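Long-range contacts in probable amidase (Thermus thermophilus, PDB 2DC0), which is a probable amidase of the amidase family, an alpha/beta protein built around a large mixed beta sheet: residues 68-76 against 159-167; 91-100 against 190-198. One frame throughout, in Å; residues are numbered along the deposited sequence.

Contact 1 (68-76 against 159-167); sequences LPLTVKDLF and IGLASLGTD
T71 and V72 pair with S163 and L164 as parallel neighbours; the axes of strands 69-73 and 163-166 come within 4.7 Å and make an angle of 17°. L161 N donates to P69 O and T71 N to A162 O, T71 O takes L164 N, and K73 N donates to L164 O (2.8 Å). On one face T71 OG1 and S163 OG share a hydrogen bond of 2.8 Å. A water joins T71 OG1 to I159 O and A162 O, and S163 OG also binds S151. K73 keeps CG anti to its backbone N (chi1 -173°), and its extended chain runs past G165 CA and brings NZ to T166 OG1 at 2.9 Å. S147 and S148 bind the same NZ. On the V72 and L164 face, L164 CD2 sits 3.8 Å from the centroid of the F76 ring, a CH-pi contact. L75 CD1 lies over the opposite face, and T166 CG2 meets F76 CZ obliquely at 3.5 Å. The pair is two adjacent parallel strands inside the large mixed sheet of this amidase-family fold, wholly buried. Strand 110-115 pairs with the other edge of 69-73, helix 99-106 packs on L70, V72 and L164, and helix 3-11 meets L68 and L161.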
loop_
_atom_site.group_PDB
_atom_site.type_symbol
_atom_site.label_atom_id
_atom_site.label_comp_id
_atom_site.label_asym_id
_atom_site.label_seq_id
_atom_site.Cartn_x
_atom_site.Cartn_y
_atom_site.Cartn_z
ATOM N N LEU A 68 -11.849 19.326 -29.043
ATOM C CA LEU A 68 -11.513 17.927 -29.312
ATOM C C LEU A 68 -12.623 16.985 -28.841
ATOM O O LEU A 68 -13.009 17.002 -27.671
ATOM C CB LEU A 68 -10.188 17.561 -28.630
ATOM C CG LEU A 68 -8.987 18.425 -29.039
ATOM C CD1 LEU A 68 -7.754 18.033 -28.241
ATOM C CD2 LEU A 68 -8.739 18.274 -30.527
ATOM N N PRO A 69 -13.146 16.146 -29.753
ATOM C CA PRO A 69 -14.214 15.189 -29.450
ATOM C C PRO A 69 -13.711 13.979 -28.670
ATOM O O PRO A 69 -12.790 13.288 -29.111
ATOM C CB PRO A 69 -14.736 14.820 -30.835
ATOM C CG PRO A 69 -13.481 14.807 -31.646
ATOM C CD PRO A 69 -12.747 16.051 -31.172
ATOM N N LEU A 70 -14.316 13.743 -27.507
ATOM C CA LEU A 70 -13.962 12.621 -26.635
ATOM C C LEU A 70 -15.234 11.936 -26.158
ATOM O O LEU A 70 -16.302 12.542 -26.163
ATOM C CB LEU A 70 -13.196 13.101 -25.392
ATOM C CG LEU A 70 -11.707 13.460 -25.465
ATOM C CD1 LEU A 70 -11.485 14.582 -26.456
ATOM C CD2 LEU A 70 -11.229 13.880 -24.076
ATOM N N THR A 71 -15.116 10.676 -25.745
ATOM C CA THR A 71 -16.256 9.925 -25.226
ATOM C C THR A 71 -15.974 9.608 -23.755
ATOM O O THR A 71 -14.829 9.716 -23.302
ATOM C CB THR A 71 -16.476 8.609 -26.013
ATOM O OG1 THR A 71 -15.290 7.812 -25.951
ATOM C CG2 THR A 71 -16.799 8.905 -27.480
ATOM N N VAL A 72 -17.011 9.213 -23.018
ATOM C CA VAL A 72 -16.888 8.913 -21.589
ATOM C C VAL A 72 -17.622 7.633 -21.199
ATOM O O VAL A 72 -18.801 7.475 -21.522
ATOM C CB VAL A 72 -17.479 10.066 -20.733
ATOM C CG1 VAL A 72 -17.390 9.723 -19.250
ATOM C CG2 VAL A 72 -16.740 11.369 -21.029
ATOM N N LYS A 73 -16.932 6.734 -20.495
ATOM C CA LYS A 73 -17.526 5.469 -20.039
ATOM C C LYS A 73 -18.813 5.790 -19.278
ATOM O O LYS A 73 -18.828 6.717 -18.470
ATOM C CB LYS A 73 -16.540 4.738 -19.122
ATOM C CG LYS A 73 -16.971 3.339 -18.708
ATOM C CD LYS A 73 -15.893 2.700 -17.855
ATOM C CE LYS A 73 -16.143 1.220 -17.626
ATOM N NZ LYS A 73 -15.050 0.623 -16.799
ATOM N N ASP A 74 -19.873 5.011 -19.493
ATOM C CA ASP A 74 -21.158 5.305 -18.856
ATOM C C ASP A 74 -21.350 5.112 -17.352
ATOM O O ASP A 74 -22.439 4.742 -16.914
ATOM C CB ASP A 74 -22.304 4.595 -19.597
ATOM C CG ASP A 74 -23.646 5.287 -19.390
ATOM O OD1 ASP A 74 -23.648 6.531 -19.254
ATOM O OD2 ASP A 74 -24.697 4.606 -19.380
ATOM N N LEU A 75 -20.311 5.368 -16.562
ATOM C CA LEU A 75 -20.433 5.296 -15.107
ATOM C C LEU A 75 -20.067 6.667 -14.550
ATOM O O LEU A 75 -20.205 6.923 -13.353
ATOM C CB LEU A 75 -19.533 4.204 -14.510
ATOM C CG LEU A 75 -18.021 4.180 -14.767
ATOM C CD1 LEU A 75 -17.317 5.293 -14.008
ATOM C CD2 LEU A 75 -17.492 2.819 -14.312
ATOM N N PHE A 76 -19.594 7.540 -15.441
ATOM C CA PHE A 76 -19.217 8.914 -15.112
ATOM C C PHE A 76 -20.367 9.831 -15.550
ATOM O O PHE A 76 -20.719 9.878 -16.731
ATOM C CB PHE A 76 -17.970 9.355 -15.894
ATOM C CG PHE A 76 -16.675 8.760 -15.408
ATOM C CD1 PHE A 76 -16.090 9.193 -14.220
ATOM C CD2 PHE A 76 -16.009 7.803 -16.172
ATOM C CE1 PHE A 76 -14.853 8.682 -13.803
ATOM C CE2 PHE A 76 -14.776 7.286 -15.768
ATOM C CZ PHE A 76 -14.195 7.725 -14.581
ATOM N N ILE A 159 -13.987 6.859 -33.224
ATOM C CA ILE A 159 -15.242 7.448 -32.761
ATOM C C ILE A 159 -14.826 8.299 -31.566
ATOM O O ILE A 159 -14.972 7.901 -30.404
ATOM C CB ILE A 159 -16.245 6.359 -32.328
ATOM C CG1 ILE A 159 -16.479 5.383 -33.490
ATOM C CG2 ILE A 159 -17.562 6.998 -31.913
ATOM C CD1 ILE A 159 -17.158 4.070 -33.102
ATOM N N GLY A 160 -14.296 9.481 -31.865
ATOM C CA GLY A 160 -13.794 10.349 -30.816
ATOM C C GLY A 160 -12.302 10.080 -30.815
ATOM O O GLY A 160 -11.879 9.002 -31.242
ATOM N N LEU A 161 -11.504 11.032 -30.339
ATOM C CA LEU A 161 -10.044 10.901 -30.332
ATOM C C LEU A 161 -9.468 10.209 -29.091
ATOM O O LEU A 161 -8.318 9.775 -29.094
ATOM C CB LEU A 161 -9.405 12.288 -30.478
ATOM C CG LEU A 161 -9.727 13.062 -31.761
ATOM C CD1 LEU A 161 -9.169 14.493 -31.679
ATOM C CD2 LEU A 161 -9.117 12.327 -32.938
ATOM N N ALA A 162 -10.267 10.109 -28.039
ATOM C CA ALA A 162 -9.831 9.475 -26.806
ATOM C C ALA A 162 -11.051 9.205 -25.954
ATOM O O ALA A 162 -12.150 9.644 -26.284
ATOM C CB ALA A 162 -8.856 10.382 -26.052
ATOM N N SER A 163 -10.863 8.491 -24.852
ATOM C CA SER A 163 -11.981 8.190 -23.983
ATOM C C SER A 163 -11.550 8.066 -22.532
ATOM O O SER A 163 -10.367 7.859 -22.232
ATOM C CB SER A 163 -12.661 6.899 -24.439
ATOM O OG SER A 163 -13.881 6.708 -23.749
ATOM N N LEU A 164 -12.517 8.217 -21.633
ATOM C CA LEU A 164 -12.266 8.111 -20.198
ATOM C C LEU A 164 -12.964 6.862 -19.667
ATOM O O LEU A 164 -14.157 6.680 -19.877
ATOM C CB LEU A 164 -12.810 9.345 -19.470
ATOM C CG LEU A 164 -12.796 9.296 -17.938
ATOM C CD1 LEU A 164 -11.368 9.231 -17.431
ATOM C CD2 LEU A 164 -13.505 10.533 -17.382
ATOM N N GLY A 165 -12.215 6.006 -18.983
ATOM C CA GLY A 165 -12.794 4.795 -18.431
ATOM C C GLY A 165 -12.252 4.531 -17.042
ATOM O O GLY A 165 -11.631 5.415 -16.453
ATOM N N THR A 166 -12.501 3.337 -16.502
ATOM C CA THR A 166 -11.988 2.986 -15.177
ATOM C C THR A 166 -11.302 1.629 -15.211
ATOM O O THR A 166 -11.493 0.849 -16.140
ATOM C CB THR A 166 -13.093 2.950 -14.079
ATOM O OG1 THR A 166 -14.083 1.969 -14.409
ATOM C CG2 THR A 166 -13.746 4.326 -13.930
ATOM N N ASP A 167 -10.491 1.359 -14.196
ATOM C CA ASP A 167 -9.766 0.098 -14.112
ATOM C C ASP A 167 -9.693 -0.300 -12.643
ATOM O O ASP A 167 -9.108 0.414 -11.826
ATOM C CB ASP A 167 -8.358 0.282 -14.689
ATOM C CG ASP A 167 -7.574 -1.020 -14.773
ATOM O OD1 ASP A 167 -7.484 -1.734 -13.753
ATOM O OD2 ASP A 167 -7.037 -1.320 -15.861
HETATM O O HOH W 1 -13.587 7.859 -28.003
#

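Contact 2 (91-100 against 190-198); sequences LPPLPEEARA and RVSLEGALP
The N-terminus of helix 99-106 meets a type II beta turn, L193 to A196, in the loop between strands 182-185 and 206-210. R99 N donates to E194 O at 2.9 Å, with an N-H...O angle of 169°. This is the direct hydrogen bond between the segments. A water adds a second link: it accepts from A100 N and donates to S192 O and E194 O. E194 O therefore takes two donors, one from the helix start and one from the water. A98, at the N-cap position, lays its CA against the same carbonyl. S192 also shapes the loop. Its OG, anti to the backbone N (chi1 176°), accepts from E194 N at 3.0 Å in an ST turn. R99 CB passes 3.6 Å from S192 OG and packs on E194 CB. The R99 chain then bends at chi2 and carries the guanidinium group clear of the loop. A100 CB reaches S192 O at 3.5 Å and touches V191 CG1. G195 fills the third position of the turn. Its positive phi of 83° suits glycine, and P95 CG lies 3.4 Å from G195 CA, so the packing is close here. L94 CD2 rests near G195 O, a buried oxygen with no polar partner in the model. Farther along, P92 CD meets L197 CD1 at 3.8 Å, the two side chains crossing at about a right angle. L94 CD1 packs on L197 CB, and L91 CD2 on L197 CD2. I296 of helix 281-296 touches P92. The whole is a type II turn with glycine at its third position, whose E194 carbonyl accepts from the first N-H of helix 99-106, backed by the ST turn at S192.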
loop_
_atom_site.group_PDB
_atom_site.type_symbol
_atom_site.label_atom_id
_atom_site.label_comp_id
_atom_site.label_asym_id
_atom_site.label_seq_id
_atom_site.Cartn_x
_atom_site.Cartn_y
_atom_site.Cartn_z
ATOM N N LEU A 91 -29.565 2.787 -9.644
ATOM C CA LEU A 91 -28.216 3.106 -9.192
ATOM C C LEU A 91 -28.237 4.041 -7.984
ATOM O O LEU A 91 -29.214 4.760 -7.759
ATOM C CB LEU A 91 -27.428 3.771 -10.329
ATOM C CG LEU A 91 -27.266 2.947 -11.615
ATOM C CD1 LEU A 91 -26.561 3.779 -12.672
ATOM C CD2 LEU A 91 -26.483 1.674 -11.313
ATOM N N PRO A 92 -27.159 4.034 -7.184
ATOM C CA PRO A 92 -27.102 4.913 -6.011
ATOM C C PRO A 92 -27.125 6.347 -6.523
ATOM O O PRO A 92 -26.899 6.584 -7.705
ATOM C CB PRO A 92 -25.758 4.561 -5.373
ATOM C CG PRO A 92 -25.545 3.139 -5.785
ATOM C CD PRO A 92 -25.988 3.145 -7.230
ATOM N N PRO A 93 -27.386 7.320 -5.638
ATOM C CA PRO A 93 -27.428 8.728 -6.042
ATOM C C PRO A 93 -26.079 9.238 -6.548
ATOM O O PRO A 93 -25.036 8.998 -5.939
ATOM C CB PRO A 93 -27.876 9.435 -4.763
ATOM C CG PRO A 93 -27.289 8.572 -3.692
ATOM C CD PRO A 93 -27.592 7.183 -4.185
ATOM N N LEU A 94 -26.108 9.938 -7.675
ATOM C CA LEU A 94 -24.897 10.488 -8.264
ATOM C C LEU A 94 -25.125 11.935 -8.663
ATOM O O LEU A 94 -26.249 12.338 -8.942
ATOM C CB LEU A 94 -24.500 9.685 -9.503
ATOM C CG LEU A 94 -24.059 8.240 -9.263
ATOM C CD1 LEU A 94 -24.028 7.488 -10.583
ATOM C CD2 LEU A 94 -22.687 8.228 -8.598
ATOM N N PRO A 95 -24.055 12.738 -8.687
ATOM C CA PRO A 95 -24.190 14.144 -9.069
ATOM C C PRO A 95 -24.399 14.269 -10.578
ATOM O O PRO A 95 -24.312 13.278 -11.312
ATOM C CB PRO A 95 -22.870 14.752 -8.602
ATOM C CG PRO A 95 -21.910 13.615 -8.799
ATOM C CD PRO A 95 -22.682 12.446 -8.241
ATOM N N GLU A 96 -24.673 15.485 -11.037
ATOM C CA GLU A 96 -24.913 15.737 -12.457
ATOM C C GLU A 96 -23.664 15.527 -13.317
ATOM O O GLU A 96 -23.761 15.176 -14.493
ATOM C CB GLU A 96 -25.430 17.167 -12.652
ATOM C CG GLU A 96 -25.687 17.543 -14.108
ATOM C CD GLU A 96 -26.122 18.992 -14.273
ATOM O OE1 GLU A 96 -25.493 19.875 -13.655
ATOM O OE2 GLU A 96 -27.077 19.247 -15.034
ATOM N N GLU A 97 -22.496 15.745 -12.724
ATOM C CA GLU A 97 -21.243 15.599 -13.446
ATOM C C GLU A 97 -20.127 15.092 -12.544
ATOM O O GLU A 97 -19.971 15.558 -11.411
ATOM C CB GLU A 97 -20.837 16.943 -14.043
ATOM C CG GLU A 97 -19.491 16.939 -14.722
ATOM C CD GLU A 97 -19.135 18.298 -15.281
ATOM O OE1 GLU A 97 -19.149 19.281 -14.505
ATOM O OE2 GLU A 97 -18.841 18.387 -16.493
ATOM N N ALA A 98 -19.355 14.136 -13.050
ATOM C CA ALA A 98 -18.244 13.570 -12.295
ATOM C C ALA A 98 -17.092 14.562 -12.300
ATOM O O ALA A 98 -16.939 15.350 -13.237
ATOM C CB ALA A 98 -17.801 12.248 -12.918
ATOM N N ARG A 99 -16.279 14.527 -11.252
ATOM C CA ARG A 99 -15.149 15.440 -11.153
ATOM C C ARG A 99 -14.188 15.297 -12.326
ATOM O O ARG A 99 -13.707 16.296 -12.865
ATOM C CB ARG A 99 -14.381 15.206 -9.852
ATOM C CG ARG A 99 -13.277 16.220 -9.623
ATOM C CD ARG A 99 -13.864 17.580 -9.278
ATOM N NE ARG A 99 -12.836 18.605 -9.102
ATOM C CZ ARG A 99 -12.224 19.240 -10.099
ATOM N NH1 ARG A 99 -12.532 18.963 -11.357
ATOM N NH2 ARG A 99 -11.304 20.158 -9.839
ATOM N N ALA A 100 -13.898 14.061 -12.717
ATOM C CA ALA A 100 -12.977 13.828 -13.825
ATOM C C ALA A 100 -13.513 14.394 -15.136
ATOM O O ALA A 100 -12.745 14.849 -15.984
ATOM C CB ALA A 100 -12.694 12.333 -13.970
ATOM N N ARG A 190 -4.733 9.388 -8.279
ATOM C CA ARG A 190 -4.212 10.546 -8.997
ATOM C C ARG A 190 -5.333 11.263 -9.760
ATOM O O ARG A 190 -5.385 12.493 -9.788
ATOM C CB ARG A 190 -3.095 10.131 -9.953
ATOM C CG ARG A 190 -2.377 11.313 -10.574
ATOM C CD ARG A 190 -1.232 10.858 -11.454
ATOM N NE ARG A 190 -0.133 10.268 -10.688
ATOM C CZ ARG A 190 0.719 10.960 -9.938
ATOM N NH1 ARG A 190 0.608 12.279 -9.842
ATOM N NH2 ARG A 190 1.698 10.334 -9.298
ATOM N N VAL A 191 -6.224 10.495 -10.379
ATOM C CA VAL A 191 -7.354 11.073 -11.103
ATOM C C VAL A 191 -8.581 10.847 -10.225
ATOM O O VAL A 191 -8.879 9.718 -9.837
ATOM C CB VAL A 191 -7.562 10.397 -12.480
ATOM C CG1 VAL A 191 -8.792 10.980 -13.168
ATOM C CG2 VAL A 191 -6.332 10.616 -13.354
ATOM N N SER A 192 -9.282 11.927 -9.900
ATOM C CA SER A 192 -10.449 11.836 -9.033
ATOM C C SER A 192 -11.592 10.990 -9.562
ATOM O O SER A 192 -11.962 11.073 -10.733
ATOM C CB SER A 192 -10.989 13.230 -8.712
ATOM O OG SER A 192 -12.178 13.130 -7.954
ATOM N N LEU A 193 -12.149 10.172 -8.676
ATOM C CA LEU A 193 -13.283 9.330 -9.013
ATOM C C LEU A 193 -14.534 9.875 -8.329
ATOM O O LEU A 193 -15.547 9.183 -8.208
ATOM C CB LEU A 193 -13.020 7.884 -8.583
ATOM C CG LEU A 193 -12.238 7.063 -9.614
ATOM C CD1 LEU A 193 -11.781 5.747 -9.006
ATOM C CD2 LEU A 193 -13.123 6.816 -10.835
ATOM N N GLU A 194 -14.452 11.122 -7.872
ATOM C CA GLU A 194 -15.578 11.778 -7.207
ATOM C C GLU A 194 -16.737 11.960 -8.195
ATOM O O GLU A 194 -16.534 12.392 -9.331
ATOM C CB GLU A 194 -15.140 13.149 -6.669
ATOM C CG GLU A 194 -16.234 13.937 -5.958
ATOM C CD GLU A 194 -15.804 15.362 -5.625
ATOM O OE1 GLU A 194 -14.694 15.547 -5.080
ATOM O OE2 GLU A 194 -16.578 16.300 -5.898
ATOM N N GLY A 195 -17.946 11.612 -7.762
ATOM C CA GLY A 195 -19.116 11.759 -8.608
ATOM C C GLY A 195 -19.346 10.615 -9.578
ATOM O O GLY A 195 -20.343 10.597 -10.296
ATOM N N ALA A 196 -18.424 9.660 -9.605
ATOM C CA ALA A 196 -18.542 8.510 -10.489
ATOM C C ALA A 196 -19.068 7.304 -9.722
ATOM O O ALA A 196 -18.841 7.172 -8.515
ATOM C CB ALA A 196 -17.186 8.178 -11.098
ATOM N N LEU A 197 -19.773 6.423 -10.421
ATOM C CA LEU A 197 -20.304 5.226 -9.790
ATOM C C LEU A 197 -19.129 4.344 -9.389
ATOM O O LEU A 197 -18.332 3.945 -10.229
ATOM C CB LEU A 197 -21.195 4.450 -10.757
ATOM C CG LEU A 197 -21.664 3.100 -10.220
ATOM C CD1 LEU A 197 -22.657 3.314 -9.073
ATOM C CD2 LEU A 197 -22.315 2.305 -11.334
ATOM N N PRO A 198 -19.001 4.036 -8.097
ATOM C CA PRO A 198 -17.882 3.187 -7.683
ATOM C C PRO A 198 -18.157 1.684 -7.804
ATOM O O PRO A 198 -19.308 1.251 -7.917
ATOM C CB PRO A 198 -17.645 3.620 -6.237
ATOM C CG PRO A 198 -19.032 3.959 -5.756
ATOM C CD PRO A 198 -19.656 4.677 -6.940
HETATM O O HOH W 2 -14.615 11.674 -11.329
#

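The centres of contacts 1 and 2 lie about 14 Å apart, and the two touch directly. Their segments alternate along the chain: 68-76, 91-100, 159-167, 190-198. Strand 69-73 is followed by a loop, to which 91-98 belong, and then by helix 99-106, whose first turn begins in contact 2 and which covers part of the sheet formed in contact 1. F76 of contact 1 packs against contact 2. Its CD1 meets A196 CB (3.5 Å) and A98 CB, and its CE1 meets L193 CD2. L75 O and L197 N, 3.0 Å apart, probably form a hydrogen bond. Contact 1 lies deep in the mixed sheet, whereas contact 2 is partly exposed. Together they tie the sheet to its covering helix and loop.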